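Local coordinates for protein L-fuculose phosphate aldolase (Streptococcus pneumoniae, PDB 4C24) that is a zinc-binding member of the class II aldolase and adducin family and assembles from four copies of its chain, at residues E12-G17 with F53-S58; G30-V35 with S77-M82; P113-H118 with K184-A189; A124-R129 with L198-M203. All coordinates share one frame; numbering follows the deposited sequence. Where two conformers were deposited one is given.

Interaction 1: E12-G17 with F53-S58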
loop_
_atom_site.group_PDB
_atom_site.type_symbol
_atom_site.label_atom_id
_atom_site.label_comp_id
_atom_site.label_asym_id
_atom_site.label_seq_id
_atom_site.Cartn_x
_atom_site.Cartn_y
_atom_site.Cartn_z
ATOM N N GLU A 12 9.871 26.268 3.160
ATOM C CA GLU A 12 8.768 25.664 2.428
ATOM C C GLU A 12 9.250 24.528 1.537
ATOM O O GLU A 12 8.607 23.479 1.488
ATOM C CB GLU A 12 7.933 26.685 1.662
ATOM C CG GLU A 12 6.596 26.129 1.184
ATOM C CD GLU A 12 5.730 27.144 0.458
ATOM O OE1 GLU A 12 6.242 27.860 -0.433
ATOM O OE2 GLU A 12 4.526 27.215 0.774
ATOM N N LEU A 13 10.388 24.697 0.872
ATOM C CA LEU A 13 10.974 23.583 0.105
ATOM C C LEU A 13 11.213 22.365 0.974
ATOM O O LEU A 13 10.914 21.252 0.600
ATOM C CB LEU A 13 12.278 23.996 -0.554
ATOM C CG LEU A 13 12.118 24.968 -1.697
ATOM C CD1 LEU A 13 13.457 25.549 -2.053
ATOM C CD2 LEU A 13 11.543 24.279 -2.926
ATOM N N ILE A 14 11.735 22.590 2.174
ATOM C CA ILE A 14 11.988 21.520 3.125
ATOM C C ILE A 14 10.694 20.835 3.543
ATOM O O ILE A 14 10.619 19.605 3.573
ATOM C CB ILE A 14 12.720 22.075 4.358
ATOM C CG1 ILE A 14 14.019 22.722 3.910
ATOM C CG2 ILE A 14 12.984 20.979 5.385
ATOM C CD1 ILE A 14 14.871 21.786 3.110
ATOM N N LYS A 15 9.674 21.638 3.850
ATOM C CA LYS A 15 8.368 21.134 4.247
ATOM C C LYS A 15 7.801 20.192 3.178
ATOM O O LYS A 15 7.420 19.062 3.494
ATOM C CB LYS A 15 7.408 22.296 4.476
ATOM C CG LYS A 15 5.994 21.904 4.866
ATOM C CD LYS A 15 5.089 23.128 4.830
ATOM C CE LYS A 15 3.615 22.769 4.693
ATOM N NZ LYS A 15 3.045 22.216 5.952
ATOM N N TYR A 16 7.777 20.648 1.925
ATOM C CA TYR A 16 7.192 19.832 0.846
ATOM C C TYR A 16 8.010 18.620 0.458
ATOM O O TYR A 16 7.437 17.619 0.054
ATOM C CB TYR A 16 6.779 20.691 -0.344
ATOM C CG TYR A 16 5.492 21.413 -0.027
ATOM C CD1 TYR A 16 4.263 20.767 -0.154
ATOM C CD2 TYR A 16 5.503 22.716 0.499
ATOM C CE1 TYR A 16 3.073 21.400 0.156
ATOM C CE2 TYR A 16 4.310 23.362 0.823
ATOM C CZ TYR A 16 3.098 22.695 0.662
ATOM O OH TYR A 16 1.910 23.315 0.976
ATOM N N GLY A 17 9.326 18.713 0.577
ATOM C CA GLY A 17 10.235 17.568 0.490
ATOM C C GLY A 17 9.808 16.481 1.443
ATOM O O GLY A 17 9.593 15.337 1.055
ATOM N N PHE A 53 14.830 14.255 4.665
ATOM C CA PHE A 53 14.682 14.464 6.096
ATOM C C PHE A 53 15.931 15.025 6.767
ATOM O O PHE A 53 15.931 15.307 7.970
ATOM C CB PHE A 53 14.192 13.180 6.762
ATOM C CG PHE A 53 12.707 13.070 6.781
ATOM C CD1 PHE A 53 11.981 13.653 7.813
ATOM C CD2 PHE A 53 12.023 12.451 5.745
ATOM C CE1 PHE A 53 10.605 13.584 7.843
ATOM C CE2 PHE A 53 10.640 12.376 5.770
ATOM C CZ PHE A 53 9.932 12.948 6.815
ATOM N N GLU A 54 16.978 15.217 5.970
ATOM C CA GLU A 54 18.248 15.756 6.456
ATOM C C GLU A 54 18.598 17.103 5.820
ATOM O O GLU A 54 19.664 17.650 6.081
ATOM C CB GLU A 54 19.374 14.753 6.203
ATOM C CG GLU A 54 19.193 13.429 6.933
ATOM C CD GLU A 54 20.483 12.652 7.061
ATOM O OE1 GLU A 54 21.021 12.204 6.025
ATOM O OE2 GLU A 54 20.958 12.483 8.205
ATOM N N ILE A 55 17.705 17.641 4.994
ATOM C CA ILE A 55 17.967 18.927 4.345
ATOM C C ILE A 55 17.744 20.103 5.303
ATOM O O ILE A 55 16.658 20.255 5.881
ATOM C CB ILE A 55 17.132 19.123 3.055
ATOM C CG1 ILE A 55 17.372 17.971 2.079
ATOM C CG2 ILE A 55 17.472 20.458 2.388
ATOM C CD1 ILE A 55 16.491 18.043 0.849
ATOM N N LYS A 56 18.782 20.930 5.456
ATOM C CA LYS A 56 18.693 22.170 6.224
ATOM C C LYS A 56 18.566 23.356 5.286
ATOM O O LYS A 56 18.914 23.266 4.098
ATOM C CB LYS A 56 19.950 22.361 7.066
ATOM C CG LYS A 56 20.234 21.249 8.057
ATOM C CD LYS A 56 21.394 21.674 8.934
ATOM C CE LYS A 56 22.190 20.491 9.453
ATOM N NZ LYS A 56 23.482 20.384 8.722
ATOM N N GLU A 57 18.083 24.474 5.818
ATOM C CA GLU A 57 17.973 25.710 5.061
ATOM C C GLU A 57 19.288 26.050 4.340
ATOM O O GLU A 57 19.273 26.475 3.182
ATOM C CB GLU A 57 17.515 26.853 5.978
ATOM C CG GLU A 57 17.168 28.132 5.248
ATOM C CD GLU A 57 16.271 29.061 6.047
ATOM O OE1 GLU A 57 15.416 28.570 6.816
ATOM O OE2 GLU A 57 16.414 30.290 5.887
ATOM N N SER A 58 20.419 25.827 5.009
ATOM C CA SER A 58 21.719 26.122 4.432
ATOM C C SER A 58 22.108 25.201 3.283
ATOM O O SER A 58 23.054 25.496 2.575
ATOM C CB SER A 58 22.814 26.151 5.509
ATOM O OG SER A 58 22.982 24.888 6.125
#

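Interaction 2: G30-V35 with S77-M82. With SO4 (sulfate ion), chain E.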
loop_
_atom_site.group_PDB
_atom_site.type_symbol
_atom_site.label_atom_id
_atom_site.label_comp_id
_atom_site.label_asym_id
_atom_site.label_seq_id
_atom_site.Cartn_x
_atom_site.Cartn_y
_atom_site.Cartn_z
ATOM N N GLY A 30 16.415 10.918 -6.268
ATOM C CA GLY A 30 16.266 11.499 -7.595
ATOM C C GLY A 30 15.179 12.553 -7.698
ATOM O O GLY A 30 14.962 13.089 -8.782
ATOM N N GLY A 31 14.506 12.847 -6.575
ATOM C CA GLY A 31 13.423 13.835 -6.522
ATOM C C GLY A 31 13.950 15.196 -6.118
ATOM O O GLY A 31 15.004 15.300 -5.494
ATOM N N ASN A 32 13.238 16.244 -6.498
ATOM C CA ASN A 32 13.743 17.614 -6.233
ATOM C C ASN A 32 12.616 18.617 -6.307
ATOM O O ASN A 32 11.595 18.387 -6.939
ATOM C CB ASN A 32 14.946 18.019 -7.124
ATOM C CG ASN A 32 14.981 17.256 -8.434
ATOM O OD1 ASN A 32 14.297 17.630 -9.378
ATOM N ND2 ASN A 32 15.774 16.183 -8.488
ATOM N N LEU A 33 12.792 19.743 -5.626
ATOM C CA LEU A 33 11.784 20.780 -5.601
ATOM C C LEU A 33 12.477 22.107 -5.804
ATOM O O LEU A 33 13.626 22.305 -5.370
ATOM C CB LEU A 33 11.051 20.853 -4.248
ATOM C CG LEU A 33 10.363 19.590 -3.747
ATOM C CD1 LEU A 33 11.350 18.611 -3.100
ATOM C CD2 LEU A 33 9.221 19.909 -2.806
ATOM N N SER A 34 11.743 23.028 -6.403
ATOM C CA SER A 34 12.235 24.375 -6.566
ATOM C C SER A 34 11.104 25.381 -6.533
ATOM O O SER A 34 9.921 25.049 -6.725
ATOM C CB SER A 34 12.986 24.490 -7.888
ATOM O OG SER A 34 12.081 24.507 -8.965
ATOM N N VAL A 35 11.500 26.624 -6.240
ATOM C CA VAL A 35 10.619 27.766 -6.391
ATOM C C VAL A 35 11.378 28.857 -7.119
ATOM O O VAL A 35 12.599 28.977 -6.993
ATOM C CB VAL A 35 10.105 28.349 -5.042
ATOM C CG1 VAL A 35 8.963 27.510 -4.481
ATOM C CG2 VAL A 35 11.249 28.535 -4.046
ATOM N N SER A 77 20.587 20.193 -6.888
ATOM C CA SER A 77 19.977 19.008 -7.528
ATOM C C SER A 77 20.566 18.800 -8.920
ATOM O O SER A 77 20.733 19.769 -9.662
ATOM C CB SER A 77 18.494 19.233 -7.695
ATOM O OG SER A 77 17.932 18.221 -8.518
ATOM N N SER A 78 20.834 17.541 -9.280
ATOM C CA SER A 78 21.323 17.254 -10.644
ATOM C C SER A 78 20.317 17.718 -11.692
ATOM O O SER A 78 20.701 17.929 -12.848
ATOM C CB SER A 78 21.594 15.765 -10.855
ATOM O OG SER A 78 20.444 14.996 -10.598
ATOM N N GLU A 79 19.062 17.907 -11.307
ATOM C CA GLU A 79 18.015 18.305 -12.271
ATOM C C GLU A 79 17.750 19.814 -12.325
ATOM O O GLU A 79 16.709 20.268 -12.805
ATOM C CB GLU A 79 16.709 17.544 -12.003
ATOM C CG GLU A 79 16.862 16.035 -12.072
ATOM C CD GLU A 79 17.139 15.481 -13.472
ATOM O OE1 GLU A 79 17.393 16.232 -14.448
ATOM O OE2 GLU A 79 17.131 14.246 -13.545
ATOM N N TRP A 80 18.687 20.604 -11.769
ATOM C CA TRP A 80 18.464 22.021 -11.669
ATOM C C TRP A 80 18.123 22.697 -12.971
ATOM O O TRP A 80 17.306 23.600 -12.983
ATOM C CB TRP A 80 19.664 22.713 -10.990
ATOM C CG TRP A 80 20.915 22.671 -11.835
ATOM C CD1 TRP A 80 21.907 21.727 -11.800
ATOM C CD2 TRP A 80 21.291 23.605 -12.864
ATOM N NE1 TRP A 80 22.864 21.999 -12.764
ATOM C CE2 TRP A 80 22.516 23.137 -13.432
ATOM C CE3 TRP A 80 20.692 24.756 -13.391
ATOM C CZ2 TRP A 80 23.163 23.810 -14.484
ATOM C CZ3 TRP A 80 21.333 25.428 -14.427
ATOM C CH2 TRP A 80 22.563 24.952 -14.961
ATOM N N TYR A 81 18.686 22.203 -14.088
ATOM C CA TYR A 81 18.406 22.842 -15.356
ATOM C C TYR A 81 17.043 22.445 -15.918
ATOM O O TYR A 81 16.361 23.272 -16.538
ATOM C CB TYR A 81 19.551 22.624 -16.331
ATOM C CG TYR A 81 19.369 23.329 -17.648
ATOM C CD1 TYR A 81 19.173 24.710 -17.736
ATOM C CD2 TYR A 81 19.404 22.596 -18.823
ATOM C CE1 TYR A 81 19.022 25.353 -18.953
ATOM C CE2 TYR A 81 19.233 23.217 -20.040
ATOM C CZ TYR A 81 19.039 24.578 -20.122
ATOM O OH TYR A 81 18.872 25.206 -21.315
ATOM N N MET A 82 16.588 21.242 -15.575
ATOM C CA MET A 82 15.222 20.870 -15.926
ATOM C C MET A 82 14.205 21.795 -15.255
ATOM O O MET A 82 13.213 22.185 -15.836
ATOM C CB MET A 82 14.960 19.407 -15.604
ATOM C CG MET A 82 13.523 19.006 -15.796
ATOM S SD MET A 82 13.273 17.222 -15.809
ATOM C CE MET A 82 13.754 16.860 -14.115
HETATM S S SO4 E . 19.057 15.003 -6.969
HETATM O O1 SO4 E . 20.367 15.448 -7.489
HETATM O O2 SO4 E . 18.490 14.099 -7.975
HETATM O O3 SO4 E . 19.375 14.323 -5.697
HETATM O O4 SO4 E . 18.133 16.144 -6.782
HETATM O O HOH W 1 16.695 12.695 -11.181
#

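Interaction 3: P113-H118 with K184-A189. With SO4 (sulfate ion), chain D; SO4 (sulfate ion), chain B.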
loop_
_atom_site.group_PDB
_atom_site.type_symbol
_atom_site.label_atom_id
_atom_site.label_comp_id
_atom_site.label_asym_id
_atom_site.label_seq_id
_atom_site.Cartn_x
_atom_site.Cartn_y
_atom_site.Cartn_z
ATOM N N PRO A 113 1.324 7.950 -22.627
ATOM C CA PRO A 113 0.722 9.133 -22.038
ATOM C C PRO A 113 -0.448 8.808 -21.114
ATOM O O PRO A 113 -0.982 7.697 -21.103
ATOM C CB PRO A 113 0.255 9.927 -23.248
ATOM C CG PRO A 113 -0.073 8.854 -24.287
ATOM C CD PRO A 113 0.909 7.753 -24.043
ATOM N N LEU A 114 -0.833 9.787 -20.304
ATOM C CA LEU A 114 -1.973 9.617 -19.421
ATOM C C LEU A 114 -3.175 10.416 -19.905
ATOM O O LEU A 114 -3.136 11.648 -19.907
ATOM C CB LEU A 114 -1.582 10.107 -18.013
ATOM C CG LEU A 114 -2.666 10.154 -16.936
ATOM C CD1 LEU A 114 -3.309 8.805 -16.679
ATOM C CD2 LEU A 114 -2.043 10.672 -15.649
ATOM N N PRO A 115 -4.258 9.718 -20.305
ATOM C CA PRO A 115 -5.445 10.413 -20.762
ATOM C C PRO A 115 -6.455 10.666 -19.658
ATOM O O PRO A 115 -6.217 10.265 -18.515
ATOM C CB PRO A 115 -6.040 9.427 -21.783
ATOM C CG PRO A 115 -5.692 8.103 -21.203
ATOM C CD PRO A 115 -4.416 8.258 -20.388
ATOM N N ALA A 116 -7.570 11.308 -20.010
ATOM C CA ALA A 116 -8.621 11.692 -19.071
ATOM C C ALA A 116 -9.586 10.561 -18.717
ATOM O O ALA A 116 -10.811 10.709 -18.881
ATOM C CB ALA A 116 -9.386 12.878 -19.614
ATOM N N SER A 117 -9.061 9.459 -18.189
ATOM C CA SER A 117 -9.929 8.417 -17.645
ATOM C C SER A 117 -10.570 8.859 -16.336
ATOM O O SER A 117 -11.607 8.359 -15.972
ATOM C CB SER A 117 -9.203 7.073 -17.480
ATOM O OG SER A 117 -7.898 7.231 -16.933
ATOM N N HIS A 118 -9.906 9.781 -15.627
ATOM C CA HIS A 118 -10.502 10.428 -14.471
ATOM C C HIS A 118 -10.476 11.919 -14.677
ATOM O O HIS A 118 -9.461 12.464 -15.149
ATOM C CB HIS A 118 -9.730 10.075 -13.210
ATOM C CG HIS A 118 -10.481 10.401 -11.964
ATOM N ND1 HIS A 118 -10.571 11.686 -11.473
ATOM C CD2 HIS A 118 -11.227 9.621 -11.143
ATOM C CE1 HIS A 118 -11.326 11.676 -10.382
ATOM N NE2 HIS A 118 -11.743 10.439 -10.165
ATOM N N LYS A 184 -2.469 5.918 -11.542
ATOM C CA LYS A 184 -2.820 4.675 -10.885
ATOM C C LYS A 184 -4.190 4.166 -11.342
ATOM O O LYS A 184 -4.317 2.995 -11.691
ATOM C CB LYS A 184 -2.746 4.838 -9.347
ATOM C CG LYS A 184 -3.041 3.522 -8.634
ATOM C CD LYS A 184 -2.809 3.675 -7.147
ATOM C CE LYS A 184 -3.080 2.378 -6.420
ATOM N NZ LYS A 184 -2.690 2.549 -4.978
ATOM N N ILE A 185 -5.203 5.031 -11.333
ATOM C CA ILE A 185 -6.540 4.639 -11.765
ATOM C C ILE A 185 -6.454 4.119 -13.203
ATOM O O ILE A 185 -7.040 3.075 -13.513
ATOM C CB ILE A 185 -7.546 5.801 -11.672
ATOM C CG1 ILE A 185 -7.756 6.236 -10.201
ATOM C CG2 ILE A 185 -8.876 5.471 -12.355
ATOM C CD1 ILE A 185 -8.269 5.139 -9.310
ATOM N N TYR A 186 -5.735 4.846 -14.043
ATOM C CA TYR A 186 -5.671 4.477 -15.480
ATOM C C TYR A 186 -5.008 3.121 -15.632
ATOM O O TYR A 186 -5.497 2.249 -16.398
ATOM C CB TYR A 186 -4.901 5.525 -16.240
ATOM C CG TYR A 186 -4.745 5.262 -17.719
ATOM C CD1 TYR A 186 -5.847 5.119 -18.520
ATOM C CD2 TYR A 186 -3.493 5.190 -18.289
ATOM C CE1 TYR A 186 -5.684 4.916 -19.874
ATOM C CE2 TYR A 186 -3.311 4.980 -19.642
ATOM C CZ TYR A 186 -4.421 4.854 -20.421
ATOM O OH TYR A 186 -4.245 4.634 -21.776
ATOM N N CYS A 187 -3.893 2.911 -14.964
ATOM C CA CYS A 187 -3.180 1.642 -15.081
ATOM C C CYS A 187 -4.012 0.475 -14.570
ATOM O O CYS A 187 -4.097 -0.590 -15.181
ATOM C CB CYS A 187 -1.874 1.714 -14.288
ATOM S SG CYS A 187 -0.589 2.653 -15.113
ATOM N N LEU A 188 -4.629 0.649 -13.410
ATOM C CA LEU A 188 -5.442 -0.391 -12.841
ATOM C C LEU A 188 -6.646 -0.678 -13.745
ATOM O O LEU A 188 -7.032 -1.853 -13.915
ATOM C CB LEU A 188 -5.916 -0.006 -11.425
ATOM C CG LEU A 188 -4.790 0.097 -10.426
ATOM C CD1 LEU A 188 -5.390 0.536 -9.104
ATOM C CD2 LEU A 188 -3.982 -1.131 -10.216
ATOM N N ALA A 189 -7.241 0.363 -14.325
ATOM C CA ALA A 189 -8.389 0.141 -15.218
ATOM C C ALA A 189 -7.928 -0.659 -16.416
ATOM O O ALA A 189 -8.666 -1.548 -16.843
ATOM C CB ALA A 189 -9.015 1.449 -15.634
HETATM S S SO4 D . 1.243 2.485 -4.508
HETATM O O1 SO4 D . 2.504 3.206 -4.767
HETATM O O2 SO4 D . 1.032 2.512 -3.041
HETATM O O3 SO4 D . 0.177 3.233 -5.193
HETATM O O4 SO4 D . 1.344 1.100 -5.016
HETATM S S SO4 B . -4.663 0.667 -2.419
HETATM O O1 SO4 B . -5.358 1.957 -2.596
HETATM O O2 SO4 B . -3.807 0.807 -1.217
HETATM O O3 SO4 B . -5.703 -0.349 -2.192
HETATM O O4 SO4 B . -3.862 0.361 -3.623
HETATM O O HOH W 2 -2.041 5.927 -22.912
#

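Interaction 4: A124-R129 with L198-M203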
loop_
_atom_site.group_PDB
_atom_site.type_symbol
_atom_site.label_atom_id
_atom_site.label_comp_id
_atom_site.label_asym_id
_atom_site.label_seq_id
_atom_site.Cartn_x
_atom_site.Cartn_y
_atom_site.Cartn_z
ATOM N N ALA A 124 -3.743 19.205 -14.386
ATOM C CA ALA A 124 -2.579 19.308 -15.226
ATOM C C ALA A 124 -2.905 19.653 -16.682
ATOM O O ALA A 124 -2.131 20.336 -17.328
ATOM C CB ALA A 124 -1.781 18.027 -15.141
ATOM N N GLY A 125 -4.050 19.193 -17.177
ATOM C CA GLY A 125 -4.461 19.420 -18.576
ATOM C C GLY A 125 -5.384 18.308 -19.025
ATOM O O GLY A 125 -5.830 17.509 -18.217
ATOM N N LYS A 126 -5.702 18.247 -20.316
ATOM C CA LYS A 126 -6.605 17.155 -20.765
ATOM C C LYS A 126 -5.932 15.791 -20.736
ATOM O O LYS A 126 -6.601 14.752 -20.711
ATOM C CB LYS A 126 -7.212 17.445 -22.145
ATOM C CG LYS A 126 -6.210 17.415 -23.282
ATOM C CD LYS A 126 -6.892 17.513 -24.640
ATOM C CE LYS A 126 -5.847 17.316 -25.717
ATOM N NZ LYS A 126 -6.467 17.573 -27.063
ATOM N N ASP A 127 -4.608 15.810 -20.795
ATOM C CA ASP A 127 -3.788 14.616 -20.692
ATOM C C ASP A 127 -2.418 15.032 -20.221
ATOM O O ASP A 127 -2.125 16.231 -20.130
ATOM C CB ASP A 127 -3.710 13.843 -22.042
ATOM C CG ASP A 127 -3.239 14.702 -23.201
ATOM O OD1 ASP A 127 -2.514 15.699 -22.995
ATOM O OD2 ASP A 127 -3.593 14.376 -24.368
ATOM N N VAL A 128 -1.595 14.050 -19.881
ATOM C CA VAL A 128 -0.190 14.289 -19.554
ATOM C C VAL A 128 0.677 13.516 -20.544
ATOM O O VAL A 128 0.501 12.305 -20.743
ATOM C CB VAL A 128 0.131 13.883 -18.111
ATOM C CG1 VAL A 128 1.600 14.107 -17.818
ATOM C CG2 VAL A 128 -0.745 14.676 -17.149
ATOM N N ARG A 129 1.549 14.247 -21.216
ATOM C CA ARG A 129 2.402 13.666 -22.250
ATOM C C ARG A 129 3.632 13.010 -21.663
ATOM O O ARG A 129 3.978 13.246 -20.498
ATOM C CB ARG A 129 2.856 14.749 -23.215
ATOM C CG ARG A 129 1.747 15.591 -23.817
ATOM C CD ARG A 129 2.313 16.404 -24.959
ATOM N NE ARG A 129 1.434 17.484 -25.367
ATOM C CZ ARG A 129 1.485 18.716 -24.882
ATOM N NH1 ARG A 129 2.400 19.028 -23.955
ATOM N NH2 ARG A 129 0.628 19.631 -25.319
ATOM N N LEU A 198 -12.702 10.560 -21.035
ATOM C CA LEU A 198 -13.596 11.680 -21.228
ATOM C C LEU A 198 -13.192 12.456 -22.472
ATOM O O LEU A 198 -12.008 12.593 -22.751
ATOM C CB LEU A 198 -13.597 12.583 -19.987
ATOM C CG LEU A 198 -14.122 11.820 -18.778
ATOM C CD1 LEU A 198 -13.946 12.722 -17.546
ATOM C CD2 LEU A 198 -15.559 11.323 -18.923
ATOM N N PRO A 199 -14.176 12.958 -23.236
ATOM C CA PRO A 199 -13.804 13.650 -24.482
ATOM C C PRO A 199 -13.175 15.018 -24.234
ATOM O O PRO A 199 -13.365 15.609 -23.154
ATOM C CB PRO A 199 -15.134 13.791 -25.227
ATOM C CG PRO A 199 -16.205 13.614 -24.210
ATOM C CD PRO A 199 -15.631 12.827 -23.061
ATOM N N ASP A 200 -12.425 15.511 -25.213
ATOM C CA ASP A 200 -11.739 16.788 -25.090
ATOM C C ASP A 200 -12.684 17.933 -24.709
ATOM O O ASP A 200 -12.299 18.804 -23.917
ATOM C CB ASP A 200 -10.994 17.135 -26.386
ATOM C CG ASP A 200 -9.729 16.316 -26.583
ATOM O OD1 ASP A 200 -9.420 15.435 -25.746
ATOM O OD2 ASP A 200 -9.032 16.554 -27.610
ATOM N N GLU A 201 -13.896 17.952 -25.271
ATOM C CA GLU A 201 -14.876 19.008 -24.962
ATOM C C GLU A 201 -15.183 19.028 -23.465
ATOM O O GLU A 201 -15.273 20.095 -22.851
ATOM C CB GLU A 201 -16.171 18.809 -25.749
ATOM C CG GLU A 201 -17.199 19.904 -25.486
ATOM C CD GLU A 201 -18.288 20.005 -26.542
ATOM O OE1 GLU A 201 -18.264 19.234 -27.528
ATOM O OE2 GLU A 201 -19.174 20.872 -26.385
ATOM N N GLU A 202 -15.351 17.844 -22.888
ATOM C CA GLU A 202 -15.635 17.736 -21.458
ATOM C C GLU A 202 -14.416 18.199 -20.682
ATOM O O GLU A 202 -14.564 18.897 -19.667
ATOM C CB GLU A 202 -16.028 16.308 -21.080
ATOM C CG GLU A 202 -16.335 16.103 -19.597
ATOM C CD GLU A 202 -17.610 16.779 -19.118
ATOM O OE1 GLU A 202 -18.335 17.397 -19.937
ATOM O OE2 GLU A 202 -17.893 16.671 -17.902
ATOM N N MET A 203 -13.222 17.844 -21.153
ATOM C CA MET A 203 -11.999 18.303 -20.472
ATOM C C MET A 203 -11.777 19.813 -20.597
ATOM O O MET A 203 -11.251 20.440 -19.673
ATOM C CB MET A 203 -10.776 17.485 -20.879
ATOM C CG MET A 203 -10.897 16.019 -20.472
ATOM S SD MET A 203 -11.420 15.748 -18.750
ATOM C CE MET A 203 -10.001 16.394 -17.881
#

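Interaction 1: E12-G17 with F53-S58
Ile-14, on helix 7-22, meets Ile-55 in the loop between strands 42-45 and 61-64, and this pair carries nearly all of the contact. On the helix, Glu-12 O accepts from Tyr-16 N at 3.0 Å, and Glu-12 CG lies in the plane of the Tyr-16 ring, at its edge. Leu-13 O takes the next bond, from Gly-17 N, also at 3.0 Å.

Ile-14 then points its side chain at the loop. Its CG1 stands beside the backbone N (chi1 -58°), which leaves CG2 anti to that N and facing the loop backbone, 3.8 Å from Ile-55 O. A second bend (chi2 -55°) directs CD1 toward the Ile-55 side chain in the conformer given. Ile-14 was built in two conformers, and the modelled approach of CD1 is too short for two carbons, so its exact placing is doubtful. The two CA atoms, of Ile-14 and Ile-55, are 6.6 Å apart.

Ile-55 is buried, its other neighbours being Pro-47 and Ile-50, while the Lys-56 side chain turns away. In the conformer given, Glu-57 is tied back to the start of helix 7-22 by a hydrogen bond to Ser-7. On other sides of the helix, Leu-13 and Tyr-16 pack on Leu-33 of strand 32-37 and on Leu-169 of helix 169-192, so helix 7-22 rests on both the sheet and that long helix, with Ile-14 facing the surface loop.

Interaction 2: G30-V35 with S77-M82
A chi1 of 25°, off any staggered position, swings the amide of Asn-32 toward Ser-77, whose OG is set anti to its own backbone N (chi1 169°). The two polar ends converge on one atom of a sulfate, probably from the crystallisation liquor: O4 accepts from Asn-32 ND2 at 2.9 Å and from Ser-77 OG at 2.7 Å. ND2 and Ser-77 OG are themselves close, 3.0 Å, but the angle is poor and they act as co-donors. The other end of the Asn-32 amide, OD1, is held by His-83, which fixes its rotation.

Next along, Ser-78 N gives sulfate O1 a nearly straight bond (2.8 Å, 177°), and Ser-78 OG donates to the same oxygen. Ser-77 OG also accepts from Glu-79 N at 3.0 Å, an ST turn that steadies the serine inside a type I turn leading into helix 80-89. Glu-79 takes the N-cap position. A water donates to both Glu-79 OE2 (2.9 Å) and Gly-30 O (3.0 Å), joining the segments a second time.

Ser-48 and Gly-49 complete the sulfate's grip. Gly-30 belongs to the zinc site with His-98, His-100 and His-160, and the Glu-79 side chain is about 4 Å from zinc. The sulfate suggests an anion pocket of backbone N-H and small polar side chains beside the metal, consistent with the active-site region of class II aldolases.

Interaction 3: P113-H118 with K184-A189
Pro-115 sets its CD over the face of the Tyr-186 ring in a CH-pi contact, at a place where the loop after helix 103-110 crosses the long helix 169-192 of this class II aldolase fold. Pro-115 CD is 3.5 Å from the ring centroid, 14° off the ring normal, and the two side chains cross at about a right angle. This is the tight part.

With CG anti to its backbone N (chi1 179°), Tyr-186 extends from the helix into a cradle of loop residues. Leu-114 CD1 packs on Tyr-186 CB at 3.7 Å, and Ser-117 OG comes obliquely to within 3.3 Å of Tyr-186 CD1. An inverse gamma turn centred on Ala-116 bends the loop between Pro-115 and Ser-117. Phe-192 of the third subunit also meets the Tyr-186 ring, and His-118 NE2 bonds to His-160 O of the second subunit.

The contact is looser at both ends. Lys-184 turns from the loop, and its NZ holds two sulfates; between them these also bind Lys-184 of the second and third subunits. At the far end of the tyrosine a water bridges the hydroxyl and the loop: Tyr-186 OH donates to it at 2.8 Å, and it donates to Pro-113 O at 2.7 Å.

Interaction 4: A124-R129 with L198-M203
The charged interaction is a salt bridge between Lys-126 and Asp-200: Lys-126 NZ donates to Asp-200 OD2 at 2.8 Å. The ammonium comes from above the carboxylate, 56° out of its plane. Lys-126 CG sits between the backbone N and the carbonyl carbon (chi1 68°), and from there the chain runs extended, laying CD 3.5 Å from Asp-200 OD1 before NZ reaches the other oxygen.

The van der Waals contact lies at the root of the same lysine. Lys-126 CB packs on Met-203 CB at 3.8 Å, one helical turn beyond Asp-200. Met-203 bends at chi2 and chi3, its CE ending a loose 4.3 Å from Gly-125 O; it also packs on Ala-116, Ile-121 and Ala-122.

Backbone bonding sets the helix start: Met-203 N donates to Pro-199 O at 3.0 Å, with Pro-199 as N-cap. Asp-200 in the first turn may interact favourably with the helix dipole. Nearby, Glu-202 bonds to Tyr-133 and Thr-135 of the second subunit. The contact thus joins the first turn of the chain's last helix, 200-210, to the loop that leads into strand 130-131, an outermost strand of the sheet within this chain.

Overall arrangement
The four contacts form two pairs on opposite sides of the chain's centre. Interactions 1 and 2 have centres 13 Å apart and touch through helix 7-22 and strand 32-37, where Tyr-16 CB meets Leu-33 CD2 at 3.6 Å. Interactions 3 and 4, centres 11 Å apart, share their loop: Leu-114 O and Val-128 N are 2.9 Å apart, as are Ala-116 O and Leu-198 N, both probable hydrogen bonds. Between the pairs the centres lie 26 to 34 Å apart. Interaction 2 holds Gly-30 of the zinc site; Ile-55 of interaction 1 is about 14 Å from zinc, and His-118 of interaction 3 bonds to zinc-site residue His-160 of the second subunit. Interaction 4 also touches that subunit, and interaction 3 the third.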